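Local coordinates for protein VIN1 (PDB 6BFI) that probably binds actin filaments and may play a role in cell-cell adhesion, as a largely helical member of the vinculin/alpha-catenin family, at residues 49-52 with 53-57; 758-761 with 762-765; 240-243 with 244-248. All coordinates share one frame; numbering follows the deposited sequence.

Contact 1: residues 49-52 with 53-57; sequences IAVT and NLVQV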
ATOM      1  N   ILE A  49      11.179  -7.534  41.143  1.00 75.14           N
ATOM      2  CA  ILE A  49      11.347  -8.957  40.877  1.00 74.87           C
ATOM      3  C   ILE A  49      11.408  -9.214  39.375  1.00 72.18           C
ATOM      4  O   ILE A  49      12.197 -10.047  38.909  1.00 75.21           O
ATOM      5  CB  ILE A  49      10.229  -9.766  41.561  1.00 75.53           C
ATOM      6  CG1 ILE A  49      10.579 -10.001  43.033  1.00 76.96           C
ATOM      7  CG2 ILE A  49       9.992 -11.090  40.847  1.00 77.07           C
ATOM      8  CD1 ILE A  49       9.637 -10.946  43.747  1.00 79.64           C
ATOM      9  N   ALA A  50      10.594  -8.498  38.593  1.00 66.22           N
ATOM     10  CA  ALA A  50      10.710  -8.603  37.140  1.00 63.95           C
ATOM     11  C   ALA A  50      12.097  -8.178  36.669  1.00 65.33           C
ATOM     12  O   ALA A  50      12.712  -8.848  35.825  1.00 69.45           O
ATOM     13  CB  ALA A  50       9.631  -7.758  36.462  1.00 61.76           C
ATOM     14  N   VAL A  51      12.611  -7.073  37.218  1.00 61.27           N
ATOM     15  CA  VAL A  51      13.960  -6.626  36.882  1.00 61.87           C
ATOM     16  C   VAL A  51      14.985  -7.682  37.273  1.00 61.96           C
ATOM     17  O   VAL A  51      15.893  -8.005  36.498  1.00 65.75           O
ATOM     18  CB  VAL A  51      14.260  -5.275  37.557  1.00 62.51           C
ATOM     19  CG1 VAL A  51      15.737  -4.928  37.426  1.00 62.15           C
ATOM     20  CG2 VAL A  51      13.390  -4.175  36.958  1.00 60.05           C
ATOM     21  N   THR A  52      14.848  -8.245  38.476  1.00 65.80           N
ATOM     22  CA  THR A  52      15.817  -9.227  38.956  1.00 73.29           C
ATOM     23  C   THR A  52      15.829 -10.473  38.078  1.00 75.75           C
ATOM     24  O   THR A  52      16.896 -11.018  37.776  1.00 74.95           O
ATOM     25  CB  THR A  52      15.509  -9.598  40.409  1.00 74.66           C
ATOM     26  OG1 THR A  52      15.558  -8.418  41.221  1.00 74.35           O
ATOM     27  CG2 THR A  52      16.517 -10.610  40.935  1.00 70.51           C
ATOM     28  N   ASN A  53      14.653 -10.931  37.646  1.00 81.82           N
ATOM     29  CA  ASN A  53      14.595 -12.150  36.848  1.00 88.73           C
ATOM     30  C   ASN A  53      15.074 -11.904  35.422  1.00 86.12           C
ATOM     31  O   ASN A  53      15.706 -12.778  34.816  1.00 89.47           O
ATOM     32  CB  ASN A  53      13.178 -12.719  36.862  1.00 95.57           C
ATOM     33  CG  ASN A  53      12.781 -13.235  38.230  1.00105.23           C
ATOM     34  OD1 ASN A  53      13.591 -13.823  38.946  1.00112.39           O
ATOM     35  ND2 ASN A  53      11.531 -13.005  38.605  1.00106.53           N
ATOM     36  N   LEU A  54      14.790 -10.722  34.866  1.00 79.81           N
ATOM     37  CA  LEU A  54      15.354 -10.389  33.561  1.00 75.98           C
ATOM     38  C   LEU A  54      16.877 -10.311  33.633  1.00 76.61           C
ATOM     39  O   LEU A  54      17.579 -10.783  32.727  1.00 67.18           O
ATOM     40  CB  LEU A  54      14.760  -9.076  33.052  1.00 70.70           C
ATOM     41  CG  LEU A  54      14.978  -8.769  31.567  1.00 69.63           C
ATOM     42  CD1 LEU A  54      14.458  -9.906  30.696  1.00 66.97           C
ATOM     43  CD2 LEU A  54      14.313  -7.455  31.187  1.00 65.40           C
ATOM     44  N   VAL A  55      17.403  -9.732  34.717  1.00 71.13           N
ATOM     45  CA  VAL A  55      18.846  -9.720  34.943  1.00 73.29           C
ATOM     46  C   VAL A  55      19.374 -11.139  35.111  1.00 79.52           C
ATOM     47  O   VAL A  55      20.526 -11.426  34.768  1.00 81.39           O
ATOM     48  CB  VAL A  55      19.179  -8.830  36.162  1.00 73.23           C
ATOM     49  CG1 VAL A  55      20.615  -9.042  36.628  1.00 76.45           C
ATOM     50  CG2 VAL A  55      18.952  -7.369  35.823  1.00 70.71           C
ATOM     51  N   GLN A  56      18.542 -12.052  35.616  1.00 83.43           N
ATOM     52  CA  GLN A  56      18.973 -13.437  35.778  1.00 85.07           C
ATOM     53  C   GLN A  56      19.087 -14.133  34.426  1.00 86.03           C
ATOM     54  O   GLN A  56      20.128 -14.721  34.105  1.00 87.43           O
ATOM     55  CB  GLN A  56      17.995 -14.184  36.685  1.00 85.11           C
ATOM     56  CG  GLN A  56      18.615 -15.296  37.518  1.00 88.70           C
ATOM     57  CD  GLN A  56      19.436 -14.772  38.684  1.00 91.95           C
ATOM     58  OE1 GLN A  56      19.421 -13.577  38.983  1.00 94.03           O
ATOM     59  NE2 GLN A  56      20.156 -15.667  39.352  1.00 92.52           N
ATOM     60  N   VAL A  57      18.026 -14.073  33.615  1.00 88.86           N
ATOM     61  CA  VAL A  57      18.043 -14.789  32.344  1.00 89.44           C
ATOM     62  C   VAL A  57      19.022 -14.141  31.375  1.00 91.71           C
ATOM     63  O   VAL A  57      19.538 -14.803  30.464  1.00 97.25           O
ATOM     64  CB  VAL A  57      16.621 -14.877  31.751  1.00 87.09           C
ATOM     65  CG1 VAL A  57      15.656 -15.428  32.780  1.00 87.99           C
ATOM     66  CG2 VAL A  57      16.162 -13.524  31.235  1.00 88.19           C
TER

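Contact 2: residues 758-761 with 762-765; sequences QLLD and RIPT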
ATOM      1  N   GLN A 758      -6.220  -2.768   6.237  1.00 75.27           N
ATOM      2  CA  GLN A 758      -4.812  -2.378   6.259  1.00 75.75           C
ATOM      3  C   GLN A 758      -4.561  -1.280   7.284  1.00 73.74           C
ATOM      4  O   GLN A 758      -3.512  -1.256   7.938  1.00 71.85           O
ATOM      5  CB  GLN A 758      -4.371  -1.914   4.872  1.00 80.76           C
ATOM      6  CG  GLN A 758      -4.239  -3.024   3.845  1.00 90.63           C
ATOM      7  CD  GLN A 758      -3.774  -2.510   2.497  1.00 96.76           C
ATOM      8  OE1 GLN A 758      -3.602  -1.305   2.306  1.00101.42           O
ATOM      9  NE2 GLN A 758      -3.565  -3.422   1.555  1.00102.00           N
ATOM     10  N   LEU A 759      -5.515  -0.359   7.436  1.00 69.61           N
ATOM     11  CA  LEU A 759      -5.374   0.706   8.422  1.00 62.86           C
ATOM     12  C   LEU A 759      -5.677   0.207   9.830  1.00 58.84           C
ATOM     13  O   LEU A 759      -5.008   0.613  10.788  1.00 56.72           O
ATOM     14  CB  LEU A 759      -6.286   1.878   8.059  1.00 60.78           C
ATOM     15  CG  LEU A 759      -6.061   2.487   6.674  1.00 59.89           C
ATOM     16  CD1 LEU A 759      -7.136   3.513   6.364  1.00 58.11           C
ATOM     17  CD2 LEU A 759      -4.676   3.107   6.578  1.00 59.02           C
ATOM     18  N   LEU A 760      -6.670  -0.675   9.976  1.00 61.26           N
ATOM     19  CA  LEU A 760      -7.010  -1.174  11.304  1.00 65.44           C
ATOM     20  C   LEU A 760      -5.938  -2.083  11.895  1.00 70.47           C
ATOM     21  O   LEU A 760      -5.855  -2.198  13.122  1.00 69.08           O
ATOM     22  CB  LEU A 760      -8.339  -1.932  11.266  1.00 68.34           C
ATOM     23  CG  LEU A 760      -9.635  -1.137  11.118  1.00 71.28           C
ATOM     24  CD1 LEU A 760     -10.809  -1.988  11.579  1.00 75.22           C
ATOM     25  CD2 LEU A 760      -9.578   0.170  11.895  1.00 71.13           C
ATOM     26  N   ASP A 761      -5.115  -2.728  11.063  1.00 76.73           N
ATOM     27  CA  ASP A 761      -4.213  -3.755  11.574  1.00 80.12           C
ATOM     28  C   ASP A 761      -3.040  -3.188  12.363  1.00 76.02           C
ATOM     29  O   ASP A 761      -2.441  -3.920  13.157  1.00 74.07           O
ATOM     30  CB  ASP A 761      -3.695  -4.624  10.427  1.00 89.90           C
ATOM     31  CG  ASP A 761      -4.710  -5.662   9.981  1.00 98.74           C
ATOM     32  OD1 ASP A 761      -5.521  -6.097  10.826  1.00102.16           O
ATOM     33  OD2 ASP A 761      -4.698  -6.041   8.791  1.00101.89           O
ATOM     34  N   ARG A 762      -2.690  -1.916  12.176  1.00 73.27           N
ATOM     35  CA  ARG A 762      -1.560  -1.335  12.890  1.00 72.44           C
ATOM     36  C   ARG A 762      -1.974  -0.482  14.086  1.00 70.06           C
ATOM     37  O   ARG A 762      -1.101   0.003  14.810  1.00 66.29           O
ATOM     38  CB  ARG A 762      -0.690  -0.512  11.929  1.00 71.69           C
ATOM     39  CG  ARG A 762      -1.383   0.652  11.239  1.00 75.07           C
ATOM     40  CD  ARG A 762      -0.425   1.326  10.258  1.00 79.28           C
ATOM     41  NE  ARG A 762      -0.926   2.602   9.754  1.00 81.32           N
ATOM     42  CZ  ARG A 762      -1.495   2.770   8.563  1.00 84.96           C
ATOM     43  NH1 ARG A 762      -1.638   1.738   7.739  1.00 87.30           N
ATOM     44  NH2 ARG A 762      -1.917   3.972   8.193  1.00 83.61           N
ATOM     45  N   ILE A 763      -3.278  -0.309  14.324  1.00 68.06           N
ATOM     46  CA  ILE A 763      -3.726   0.508  15.457  1.00 65.04           C
ATOM     47  C   ILE A 763      -3.302  -0.068  16.807  1.00 63.91           C
ATOM     48  O   ILE A 763      -2.799   0.698  17.647  1.00 57.98           O
ATOM     49  CB  ILE A 763      -5.243   0.743  15.369  1.00 62.83           C
ATOM     50  CG1 ILE A 763      -5.580   1.603  14.148  1.00 62.85           C
ATOM     51  CG2 ILE A 763      -5.758   1.407  16.639  1.00 59.27           C
ATOM     52  CD1 ILE A 763      -7.038   1.981  14.052  1.00 61.81           C
ATOM     53  N   PRO A 764      -3.473  -1.370  17.091  1.00 67.01           N
ATOM     54  CA  PRO A 764      -3.154  -1.850  18.450  1.00 69.32           C
ATOM     55  C   PRO A 764      -1.714  -1.603  18.869  1.00 70.03           C
ATOM     56  O   PRO A 764      -1.471  -1.169  20.005  1.00 78.66           O
ATOM     57  CB  PRO A 764      -3.477  -3.351  18.375  1.00 70.40           C
ATOM     58  CG  PRO A 764      -3.433  -3.682  16.927  1.00 66.67           C
ATOM     59  CD  PRO A 764      -3.964  -2.471  16.242  1.00 64.37           C
ATOM     60  N   THR A 765      -0.747  -1.860  17.985  1.00 66.67           N
ATOM     61  CA  THR A 765       0.645  -1.588  18.327  1.00 63.41           C
ATOM     62  C   THR A 765       0.879  -0.098  18.535  1.00 55.26           C
ATOM     63  O   THR A 765       1.667   0.298  19.403  1.00 56.01           O
ATOM     64  CB  THR A 765       1.576  -2.130  17.243  1.00 64.55           C
ATOM     65  OG1 THR A 765       1.076  -1.766  15.951  1.00 65.11           O
ATOM     66  CG2 THR A 765       1.676  -3.641  17.342  1.00 68.36           C
TER

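Contact 3: residues 240-243 with 244-248; sequences IAIE and EIIRV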
ATOM      1  N   ILE A 240      21.012  -7.201  -4.564  1.00 53.37           N
ATOM      2  CA  ILE A 240      20.161  -6.119  -4.084  1.00 47.79           C
ATOM      3  C   ILE A 240      19.142  -6.642  -3.079  1.00 47.43           C
ATOM      4  O   ILE A 240      18.928  -6.035  -2.021  1.00 48.90           O
ATOM      5  CB  ILE A 240      19.487  -5.416  -5.277  1.00 44.69           C
ATOM      6  CG1 ILE A 240      20.504  -4.533  -6.007  1.00 41.86           C
ATOM      7  CG2 ILE A 240      18.275  -4.610  -4.825  1.00 45.75           C
ATOM      8  CD1 ILE A 240      20.010  -3.977  -7.320  1.00 40.96           C
ATOM      9  N   ALA A 241      18.508  -7.780  -3.383  1.00 44.55           N
ATOM     10  CA  ALA A 241      17.561  -8.365  -2.437  1.00 41.51           C
ATOM     11  C   ALA A 241      18.221  -8.644  -1.092  1.00 47.15           C
ATOM     12  O   ALA A 241      17.641  -8.360  -0.036  1.00 54.32           O
ATOM     13  CB  ALA A 241      16.965  -9.648  -3.013  1.00 42.37           C
ATOM     14  N   ILE A 242      19.437  -9.194  -1.105  1.00 47.31           N
ATOM     15  CA  ILE A 242      20.119  -9.486   0.152  1.00 45.02           C
ATOM     16  C   ILE A 242      20.499  -8.195   0.870  1.00 45.00           C
ATOM     17  O   ILE A 242      20.451  -8.122   2.106  1.00 48.76           O
ATOM     18  CB  ILE A 242      21.340 -10.388  -0.100  1.00 44.22           C
ATOM     19  CG1 ILE A 242      20.887 -11.749  -0.623  1.00 43.91           C
ATOM     20  CG2 ILE A 242      22.157 -10.564   1.175  1.00 43.81           C
ATOM     21  CD1 ILE A 242      22.034 -12.722  -0.873  1.00 45.43           C
ATOM     22  N   GLU A 243      20.878  -7.158   0.115  1.00 44.79           N
ATOM     23  CA  GLU A 243      21.119  -5.850   0.718  1.00 49.85           C
ATOM     24  C   GLU A 243      19.885  -5.359   1.466  1.00 54.57           C
ATOM     25  O   GLU A 243      19.980  -4.884   2.605  1.00 59.48           O
ATOM     26  CB  GLU A 243      21.523  -4.835  -0.353  1.00 52.56           C
ATOM     27  CG  GLU A 243      22.994  -4.843  -0.711  1.00 61.61           C
ATOM     28  CD  GLU A 243      23.868  -4.298   0.400  1.00 69.69           C
ATOM     29  OE1 GLU A 243      23.563  -3.200   0.913  1.00 74.36           O
ATOM     30  OE2 GLU A 243      24.858  -4.969   0.763  1.00 71.38           O
ATOM     31  N   GLU A 244      18.713  -5.475   0.838  1.00 54.40           N
ATOM     32  CA  GLU A 244      17.490  -5.006   1.480  1.00 55.72           C
ATOM     33  C   GLU A 244      17.152  -5.848   2.702  1.00 50.20           C
ATOM     34  O   GLU A 244      16.698  -5.312   3.719  1.00 53.76           O
ATOM     35  CB  GLU A 244      16.332  -5.009   0.480  1.00 56.64           C
ATOM     36  CG  GLU A 244      15.060  -4.345   0.993  1.00 61.93           C
ATOM     37  CD  GLU A 244      15.193  -2.839   1.140  1.00 69.00           C
ATOM     38  OE1 GLU A 244      16.212  -2.275   0.689  1.00 72.85           O
ATOM     39  OE2 GLU A 244      14.274  -2.215   1.710  1.00 73.72           O
ATOM     40  N   ILE A 245      17.366  -7.164   2.624  1.00 47.14           N
ATOM     41  CA  ILE A 245      17.185  -8.010   3.802  1.00 46.15           C
ATOM     42  C   ILE A 245      18.067  -7.521   4.943  1.00 46.29           C
ATOM     43  O   ILE A 245      17.625  -7.434   6.095  1.00 49.12           O
ATOM     44  CB  ILE A 245      17.472  -9.484   3.462  1.00 47.22           C
ATOM     45  CG1 ILE A 245      16.258 -10.128   2.797  1.00 49.72           C
ATOM     46  CG2 ILE A 245      17.846 -10.264   4.713  1.00 46.54           C
ATOM     47  CD1 ILE A 245      16.480 -11.566   2.383  1.00 52.88           C
ATOM     48  N   ILE A 246      19.322  -7.185   4.640  1.00 45.21           N
ATOM     49  CA  ILE A 246      20.232  -6.703   5.675  1.00 50.22           C
ATOM     50  C   ILE A 246      19.738  -5.383   6.248  1.00 54.93           C
ATOM     51  O   ILE A 246      19.829  -5.143   7.458  1.00 60.28           O
ATOM     52  CB  ILE A 246      21.663  -6.586   5.115  1.00 51.81           C
ATOM     53  CG1 ILE A 246      22.206  -7.969   4.758  1.00 46.87           C
ATOM     54  CG2 ILE A 246      22.584  -5.899   6.117  1.00 48.37           C
ATOM     55  CD1 ILE A 246      23.561  -7.944   4.081  1.00 47.71           C
ATOM     56  N   ARG A 247      19.197  -4.510   5.395  1.00 55.11           N
ATOM     57  CA  ARG A 247      18.734  -3.208   5.866  1.00 58.62           C
ATOM     58  C   ARG A 247      17.518  -3.349   6.774  1.00 59.16           C
ATOM     59  O   ARG A 247      17.451  -2.727   7.841  1.00 59.79           O
ATOM     60  CB  ARG A 247      18.415  -2.301   4.678  1.00 59.01           C
ATOM     61  CG  ARG A 247      18.169  -0.854   5.073  1.00 60.66           C
ATOM     62  CD  ARG A 247      17.634  -0.036   3.909  1.00 61.64           C
ATOM     63  NE  ARG A 247      16.286  -0.451   3.530  1.00 62.82           N
ATOM     64  CZ  ARG A 247      15.174   0.030   4.080  1.00 62.59           C
ATOM     65  NH1 ARG A 247      15.246   0.945   5.039  1.00 62.57           N
ATOM     66  NH2 ARG A 247      13.989  -0.406   3.673  1.00 59.25           N
ATOM     67  N   VAL A 248      16.542  -4.163   6.365  1.00 58.99           N
ATOM     68  CA  VAL A 248      15.335  -4.345   7.165  1.00 58.45           C
ATOM     69  C   VAL A 248      15.649  -5.092   8.454  1.00 56.23           C
ATOM     70  O   VAL A 248      15.033  -4.832   9.496  1.00 47.77           O
ATOM     71  CB  VAL A 248      14.259  -5.068   6.334  1.00 54.64           C
ATOM     72  CG1 VAL A 248      12.991  -5.265   7.152  1.00 55.70           C
ATOM     73  CG2 VAL A 248      13.959  -4.284   5.065  1.00 53.21           C
TER

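Contact 1: residues 49-52 with 53-57
Asn53 lays its side-chain amide alongside Ile49, one helical turn earlier, with ND2 of Asn53 3.3 Å from CG2 of Ile49. The two side chains run side by side and point the same way. The Asn53 branch is swung beside its own backbone N (chi1 -68°), which brings the amide back over the preceding turn; ND2 of Asn53 then sits 3.0 Å from Ile49 O, but the angle is too poor for a hydrogen bond. That carbonyl is gripped instead by the backbone, Asn53 N donating to Ile49 O at 2.9 Å. The same i to i+4 pattern continues with Leu54 N to Ala50 O and Val55 N to Val51 O, while the hydrogen bond from Gln56 N to Thr52 O is weak, with only 129° at the hydrogen.

On the buried side Val51 and Val55 meet loosely, CG1 of Val51 lying 4.3 Å from CG2 of Val55. The latter methyl is packed closer to the backbone, 3.2 Å from Val51 O, because Val55 holds CG2 beside its own N. Both valines touch Val81 of helix 68-97, and Leu54 reaches Met119 and Leu123 of helix 102-145. Thr52 turns its hydroxyl back along the helix, where OG1 bonds to the carbonyl of Gly48, a side-chain to main-chain link within helix 41-59.

Polar Asn53, Thr52 and Gln56 on the exposed face, with Val51 and Val55 turned inward, make this an amphipathic alpha helix of the kind from which the helical bundles of the vinculin family are built.

Contact 2: residues 758-761 with 762-765
Leu760 to Ile763 form a type I beta turn that joins helix 750-760 to helix 763-778, closed by a weak hydrogen bond from Ile763 N to Leu760 O at 3.4 Å. Pro764 follows at once; its ring nitrogen has no proton to give, and its CD faces Leu760 O at 3.7 Å where a helix would ordinarily offer an N-H.

Arg762 folds back along Leu759, both side chains pointing the same way. Its CG sits between the backbone N and the carbonyl carbon (chi1 60°), and from there the chain runs extended to NE, carrying the guanidinium over the last turn of the first helix. CD2 of Leu759 meets the amino end of that group, 3.3 Å from NH2 of Arg762, while CA of Leu759 lies over one guanidinium face. NH1 of Arg762 comes obliquely to Gln758 O at 3.5 Å. With an alanine here in place of Arg762, CD2 of Leu759 would probably lose its cover on this side and the Gln758 carbonyl its nearby positive charge.

Across the turn, CD1 of Ile763 touches CD2 of Leu760 at 3.8 Å, and this apolar pair faces Ala740 and Leu737 of helix 718-745. Arg762 and Ile763 also touch Thr806 of helix 786-817. Further on, Thr765 OG1 donates to Arg762 O at 3.0 Å, from above the carbonyl plane, tying the new helix's first turn to the bend.

The chemistry is thus divided: hydrocarbon contacts bury Leu760 and Ile763, whereas the arginine adds aliphatic cover and a positive charge that may partly offset the carbonyl dipoles at the end of the first helix.

Contact 3: residues 240-243 with 244-248
Residues 240-248 are continuous alpha helix, and four i to i+4 bonds stitch the two segments together: Glu244 N to Ile240 O, Ile245 N to Ala241 O, Ile246 N to Ile242 O and Arg247 N to Glu243 O, each 2.9 Å long.

Ile246 reaches back over the turn before it. With CG1 beside the backbone N (chi1 -66°), the branch passes close to the carbonyl of Ile242, CG1 of Ile246 lying 3.2 Å from Ile242 O. Beyond that, CD1 of Ile246 meets CG2 of Ile242 at 4.2 Å, the two side chains crossing at a slant. Both press on helix 102-145, Ile242 at Leu145 and Ile246 at Cys138. Ile245 turns to another helix and touches Glu194 of helix 185-215; its CG1 passes 3.6 Å from Ala241 O.

The charges pair off separately. Glu244 swings CG anti to its N and bends at the next bond (chi2 70°), which turns the carboxylate along the helix toward Arg247. Arg247 NH2 gives a straight salt-bridge hydrogen bond to Glu244 OE2, 2.7 Å long and 165° at the hydrogen. OE2 is approached on its syn side, somewhat out of the carboxylate plane, while the acid group lies at the guanidinium edge, in plane. NE adds weaker bonds to both oxygens, which should restrain the guanidinium from turning. Glu243 looks to helix 102-145 as well: its OE2 forms a salt bridge with Arg139 and accepts from Gln142.

The charge of Glu244 is probably balanced within the helix and that of Glu243 across the interface with helix 102-145, while Ile242 and Ile246 supply the apolar contact with helix 102-145.

Contacts 1 and 3 share a neighbour: helix 102-145 meets contact 1 through Met119, Leu122 and Leu123 and contact 3 further along, through Cys138, Arg139, Gln142 and Leu145. That long helix thus links the two; their centres are 35 Å apart and their nearest atoms about 22 Å. Contact 2 packs on a different set, helices 718-745 and 786-817, and its centre is 25 Å from that of contact 3 and 32 Å from that of contact 1. Contact 1 is the most peripheral, 41 Å from the chain centre, against 13 Å for contact 2. Two contacts lie inside continuous helices; contact 2 alone sits where one helix gives way to another.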